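Local coordinates for ScaE cell-surface anchored scaffoldin protein (Ruminococcus flavefaciens, PDB 2ZF9) that anchors the cellulosome to the bacterial cell surface, its cohesin module probably binding the dockerin of a partner scaffoldin, at residues 58-61 against 62-66; 158-161 against 162-166; 172-175 against 176-180. All blocks are in the same frame, centred on the assembly; numbering follows the deposited sequence.

Interaction 1 (58-61 against 62-66)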
# COMPACT_ATOMS: atom_id res chain seq x y z
N GLU A 58 -6.09 3.60 7.87
CA GLU A 58 -6.80 4.46 8.80
C GLU A 58 -8.27 4.25 8.53
O GLU A 58 -8.66 3.98 7.39
CB GLU A 58 -6.42 5.93 8.52
CG GLU A 58 -6.68 6.84 9.70
CD GLU A 58 -6.40 8.34 9.38
OE1 GLU A 58 -5.31 8.67 8.83
OE2 GLU A 58 -7.29 9.16 9.71
N GLY A 59 -9.08 4.31 9.59
CA GLY A 59 -10.52 4.31 9.41
C GLY A 59 -11.13 2.94 9.26
O GLY A 59 -12.30 2.85 8.92
N ALA A 60 -10.37 1.87 9.55
CA ALA A 60 -10.90 0.51 9.35
C ALA A 60 -10.73 -0.42 10.56
O ALA A 60 -10.93 -1.62 10.42
CB ALA A 60 -10.24 -0.11 8.13
N ALA A 61 -10.32 0.12 11.73
CA ALA A 61 -9.99 -0.74 12.87
C ALA A 61 -11.19 -1.59 13.24
O ALA A 61 -12.31 -1.10 13.27
CB ALA A 61 -9.55 0.11 14.07
N ASP A 62 -10.94 -2.88 13.50
CA ASP A 62 -11.95 -3.88 13.84
C ASP A 62 -12.98 -4.16 12.76
O ASP A 62 -14.00 -4.78 13.02
CB ASP A 62 -12.63 -3.55 15.19
CG ASP A 62 -11.61 -3.33 16.29
OD1 ASP A 62 -10.66 -4.14 16.38
OD2 ASP A 62 -11.75 -2.35 17.05
N LYS A 63 -12.69 -3.74 11.52
CA LYS A 63 -13.67 -3.93 10.43
C LYS A 63 -13.18 -4.77 9.26
O LYS A 63 -13.93 -5.04 8.31
CB LYS A 63 -14.07 -2.57 9.84
CG LYS A 63 -14.65 -1.57 10.85
CD LYS A 63 -15.89 -2.12 11.51
CE LYS A 63 -16.50 -1.08 12.47
NZ LYS A 63 -17.77 -1.68 13.01
N TYR A 64 -11.91 -5.14 9.28
CA TYR A 64 -11.36 -5.90 8.16
C TYR A 64 -10.45 -7.02 8.62
O TYR A 64 -10.06 -7.08 9.81
CB TYR A 64 -10.61 -4.93 7.18
CG TYR A 64 -9.24 -4.52 7.71
CD1 TYR A 64 -9.11 -3.48 8.65
CD2 TYR A 64 -8.08 -5.18 7.30
CE1 TYR A 64 -7.84 -3.13 9.14
CE2 TYR A 64 -6.82 -4.83 7.79
CZ TYR A 64 -6.72 -3.81 8.72
OH TYR A 64 -5.50 -3.45 9.23
N ALA A 65 -10.11 -7.90 7.67
CA ALA A 65 -9.13 -8.96 7.90
C ALA A 65 -8.43 -9.41 6.60
O ALA A 65 -7.23 -9.68 6.63
CB ALA A 65 -9.79 -10.19 8.52
N ALA A 66 -9.22 -9.59 5.53
CA ALA A 66 -8.71 -10.19 4.29
C ALA A 66 -8.19 -9.05 3.40
O ALA A 66 -8.98 -8.20 3.00
CB ALA A 66 -9.80 -10.92 3.58
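A type II beta turn from Ala-60 to Lys-63 reverses the chain in the loop between strands 50-58 and 66-73 of the cohesin module. Its closing bond runs from Lys-63 N to Ala-60 O, 3.0 Å long and moderately bent (143° at the hydrogen). Asp-62 holds the third position with a positive phi of 63°, as this turn type requires.

The same carbonyl meets the ring of Tyr-64: Ala-60 O lies 3.1 Å from Tyr-64 CD1, at the ring edge and near its plane, while Ala-60 CB touches CD1 at 3.6 Å. A chi1 of 77°, with Tyr-64 CG between its own backbone N and carbonyl carbon, swings the ring back toward Ala-60, where it also stacks on Phe-159. Lys-63 CG lies 3.4 Å from Ala-61 O, and the bend at chi2 leads the rest of the chain away from the turn.

Lys-122 meets the turn and the tyrosine that follows it, its NZ in a salt bridge with Asp-62 OD1 and its carbonyl bonded to Tyr-64 OH. Together, the edge contact to Ala-60 O, the stack on Phe-159 and the hydroxyl bond to Lys-122 O are likely to limit the rotation of the ring.

Interaction 2 (158-161 against 162-166)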
# COMPACT_ATOMS: atom_id res chain seq x y z
N LEU A 158 -7.66 -7.10 -2.71
CA LEU A 158 -8.77 -7.23 -1.78
C LEU A 158 -8.55 -6.32 -0.57
O LEU A 158 -7.41 -6.08 -0.16
CB LEU A 158 -8.88 -8.66 -1.22
CG LEU A 158 -9.23 -9.83 -2.14
CD1 LEU A 158 -9.19 -11.10 -1.32
CD2 LEU A 158 -10.61 -9.64 -2.81
N PHE A 159 -9.65 -5.81 -0.02
CA PHE A 159 -9.57 -5.16 1.28
C PHE A 159 -10.95 -5.26 1.90
O PHE A 159 -11.83 -4.46 1.58
CB PHE A 159 -9.14 -3.69 1.20
CG PHE A 159 -8.78 -3.14 2.55
CD1 PHE A 159 -7.47 -3.15 2.96
CD2 PHE A 159 -9.76 -2.68 3.43
CE1 PHE A 159 -7.11 -2.71 4.27
CE2 PHE A 159 -9.40 -2.22 4.71
CZ PHE A 159 -8.08 -2.26 5.12
N THR A 160 -11.16 -6.26 2.75
CA THR A 160 -12.53 -6.69 3.05
C THR A 160 -12.55 -7.44 4.37
O THR A 160 -11.52 -7.52 5.04
CB THR A 160 -13.16 -7.54 1.86
OG1 THR A 160 -14.58 -7.62 2.02
CG2 THR A 160 -12.53 -8.95 1.71
N ASN A 161 -13.74 -7.91 4.76
CA ASN A 161 -13.93 -8.51 6.09
C ASN A 161 -14.03 -10.04 6.00
O ASN A 161 -14.02 -10.58 4.89
CB ASN A 161 -15.12 -7.86 6.83
CG ASN A 161 -16.44 -7.97 6.08
OD1 ASN A 161 -16.56 -8.74 5.12
ND2 ASN A 161 -17.45 -7.21 6.52
N VAL A 162 -14.14 -10.75 7.12
CA VAL A 162 -14.09 -12.21 6.99
C VAL A 162 -15.30 -12.78 6.22
O VAL A 162 -15.14 -13.73 5.46
CB VAL A 162 -13.83 -12.99 8.32
CG1 VAL A 162 -12.55 -12.52 8.98
CG2 VAL A 162 -14.99 -12.88 9.27
N LYS A 163 -16.48 -12.19 6.38
CA LYS A 163 -17.65 -12.77 5.70
C LYS A 163 -17.83 -12.36 4.24
O LYS A 163 -18.59 -13.00 3.50
CB LYS A 163 -18.91 -12.44 6.47
CG LYS A 163 -19.11 -13.34 7.67
CD LYS A 163 -20.28 -12.84 8.48
CE LYS A 163 -20.57 -13.78 9.66
NZ LYS A 163 -21.83 -13.30 10.30
N LYS A 164 -17.17 -11.28 3.84
CA LYS A 164 -17.40 -10.62 2.55
C LYS A 164 -18.87 -10.36 2.32
O LYS A 164 -19.42 -10.68 1.27
CB LYS A 164 -16.80 -11.43 1.41
CG LYS A 164 -15.30 -11.47 1.43
CD LYS A 164 -14.77 -11.84 0.06
CE LYS A 164 -15.09 -10.75 -0.97
NZ LYS A 164 -14.45 -10.98 -2.30
N ASP A 165 -19.52 -9.77 3.31
CA ASP A 165 -20.90 -9.35 3.18
C ASP A 165 -20.97 -7.98 2.51
O ASP A 165 -19.98 -7.48 1.99
CB ASP A 165 -21.58 -9.33 4.57
CG ASP A 165 -20.82 -8.48 5.60
OD1 ASP A 165 -19.99 -7.66 5.18
OD2 ASP A 165 -21.07 -8.61 6.83
N GLU A 166 -22.15 -7.35 2.52
CA GLU A 166 -22.34 -6.09 1.84
C GLU A 166 -21.39 -5.03 2.41
O GLU A 166 -20.83 -4.24 1.67
CB GLU A 166 -23.79 -5.60 1.97
CG GLU A 166 -24.14 -4.42 1.07
CD GLU A 166 -25.45 -3.72 1.46
OE1 GLU A 166 -25.98 -3.99 2.56
OE2 GLU A 166 -25.93 -2.89 0.67
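Asn-161, just past strand 158-160, uses both ends of its amide to tie down the loop that follows. Asn-161 ND2 donates to Asp-165 OD1 over 2.9 Å in a nearly straight bond (170°). The acceptor lies in the amide plane, but the carboxylate is met on its syn side and 34° out of its own plane, the two flat groups being steeply inclined to each other. Asn-161 OD1 takes a weak, strongly bent bond from Lys-164 N at 2.9 Å; a second weak bond links the same N to Asn-161 O at 3.4 Å. With chi1 at 58°, the amide is set between its backbone N and carbonyl carbon, which turns it into the curve of the loop. Asp-165 is the N-cap of helix 166-178, and its OD1 also accepts from Gly-168 N, coupling the asparagine to the helix start.

The outer side is looser. There the exposed Lys-164 lays its aliphatic chain across Thr-160, with CG 3.8 Å from Thr-160 CG2, and bends at chi3 to bring NZ to 4.1 Å from Leu-158 CD2.

Before the loop, Thr-160 faces the classic beta bulge of Ala-65 and Ala-66 at the start of strand 66-73, and helix 166-178 packs back over strand 158-160 through Gln-172.

Interaction 3 (172-175 against 176-180)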
# COMPACT_ATOMS: atom_id res chain seq x y z
N GLN A 172 -14.45 -2.40 0.46
CA GLN A 172 -13.44 -2.69 -0.58
C GLN A 172 -13.58 -1.74 -1.78
O GLN A 172 -12.59 -1.22 -2.29
CB GLN A 172 -13.60 -4.12 -1.10
CG GLN A 172 -12.49 -4.55 -2.06
CD GLN A 172 -12.49 -6.06 -2.20
OE1 GLN A 172 -12.01 -6.76 -1.33
NE2 GLN A 172 -13.07 -6.54 -3.28
N ALA A 173 -14.82 -1.56 -2.25
CA ALA A 173 -15.07 -0.65 -3.36
C ALA A 173 -14.62 0.76 -2.97
O ALA A 173 -13.97 1.43 -3.77
CB ALA A 173 -16.57 -0.66 -3.73
N TRP A 174 -14.93 1.20 -1.74
CA TRP A 174 -14.46 2.51 -1.30
C TRP A 174 -12.93 2.54 -1.36
O TRP A 174 -12.34 3.50 -1.86
CB TRP A 174 -14.93 2.89 0.14
CG TRP A 174 -14.30 4.20 0.54
CD1 TRP A 174 -13.09 4.38 1.14
CD2 TRP A 174 -14.80 5.51 0.23
NE1 TRP A 174 -12.82 5.74 1.27
CE2 TRP A 174 -13.85 6.45 0.70
CE3 TRP A 174 -15.97 5.98 -0.40
CZ2 TRP A 174 -14.03 7.83 0.56
CZ3 TRP A 174 -16.16 7.37 -0.53
CH2 TRP A 174 -15.20 8.28 -0.03
N THR A 175 -12.28 1.52 -0.82
CA THR A 175 -10.83 1.55 -0.68
C THR A 175 -10.14 1.78 -2.04
O THR A 175 -9.28 2.64 -2.17
CB THR A 175 -10.35 0.23 -0.12
OG1 THR A 175 -10.79 0.13 1.22
CG2 THR A 175 -8.81 0.13 -0.11
N PHE A 176 -10.52 1.01 -3.05
CA PHE A 176 -9.80 1.04 -4.30
C PHE A 176 -10.28 2.14 -5.24
O PHE A 176 -9.57 2.49 -6.20
CB PHE A 176 -9.92 -0.32 -4.99
CG PHE A 176 -9.09 -1.41 -4.30
CD1 PHE A 176 -7.72 -1.32 -4.25
CD2 PHE A 176 -9.71 -2.53 -3.75
CE1 PHE A 176 -6.92 -2.33 -3.63
CE2 PHE A 176 -8.93 -3.56 -3.12
CZ PHE A 176 -7.54 -3.45 -3.08
N THR A 177 -11.47 2.69 -5.00
CA THR A 177 -11.93 3.79 -5.88
C THR A 177 -11.68 5.19 -5.33
O THR A 177 -11.55 6.18 -6.09
CB THR A 177 -13.44 3.73 -6.23
OG1 THR A 177 -14.21 3.84 -5.01
CG2 THR A 177 -13.80 2.45 -7.00
N GLN A 178 -11.65 5.30 -4.01
CA GLN A 178 -11.54 6.61 -3.35
C GLN A 178 -10.56 6.67 -2.17
O GLN A 178 -10.20 7.76 -1.71
CB GLN A 178 -12.93 7.07 -2.84
CG GLN A 178 -14.02 7.23 -3.94
CD GLN A 178 -13.66 8.26 -5.01
OE1 GLN A 178 -12.83 9.14 -4.80
NE2 GLN A 178 -14.32 8.15 -6.18
N GLY A 179 -10.12 5.52 -1.67
CA GLY A 179 -9.42 5.55 -0.39
C GLY A 179 -7.92 5.37 -0.51
O GLY A 179 -7.27 4.97 0.47
N ILE A 180 -7.35 5.66 -1.68
CA ILE A 180 -5.89 5.48 -1.81
C ILE A 180 -5.19 6.82 -1.78
O ILE A 180 -5.52 7.69 -2.57
CB ILE A 180 -5.49 4.71 -3.10
CG1 ILE A 180 -6.20 3.34 -3.18
CG2 ILE A 180 -3.97 4.58 -3.15
CD1 ILE A 180 -5.94 2.40 -1.95
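Ala-173 O is gripped twice by Thr-177, from opposite faces of its carbonyl plane: the backbone N donates at 3.1 Å and the hydroxyl OG1 at 2.7 Å, the latter well above the plane. Thr-177 OG1 is brought back over the preceding turn by a chi1 of 62°, between its own N and carbonyl carbon. One residue on, Gln-178 N donates to Trp-174 O at 2.9 Å, and Gln-178 CB sits on one face of the indole, 3.6 Å from the centroid of the six-membered ring and 9° off its normal, a CH-pi contact. Trp-174 also forms a cation-pi pair with Lys-31.

These bonds belong to the last turns of helix 166-178, the alpha helix of this cohesin module, where the chain passes into strand 180-187. A leucine in place of Trp-174 removes the indole face, which would probably free the Gln-178 side chain to turn and leave the charge of Lys-31 without its cation-pi partner.

Toward the strands, Gln-172 CG rests 3.8 Å from Phe-176 CD2, and Thr-175 O accepts from Gly-179 N at 3.0 Å. Ile-180 CG1 comes to 3.3 Å from Thr-175 O, beside Leu-34 of strand 33-41.

Overall arrangement
The three contacts follow one another along the chain, and interaction 2 touches both of the others. Its centre is about 10 Å from that of interaction 1, to which it is joined by probable backbone hydrogen bonds: Thr-160 N to Ala-66 O at 2.9 Å and Ala-65 N to Thr-160 O at 3.0 Å. Toward interaction 3, about 13 Å away between centres, Phe-159 N probably donates to Gln-172 OE1 at 2.9 Å, fastening strand 158-160 to the helix that follows it. Interactions 1 and 3 do not touch, their nearest atoms lying about 5 Å apart; strand 158-160 meets both, and on the helix side Phe-159 packs on Thr-175.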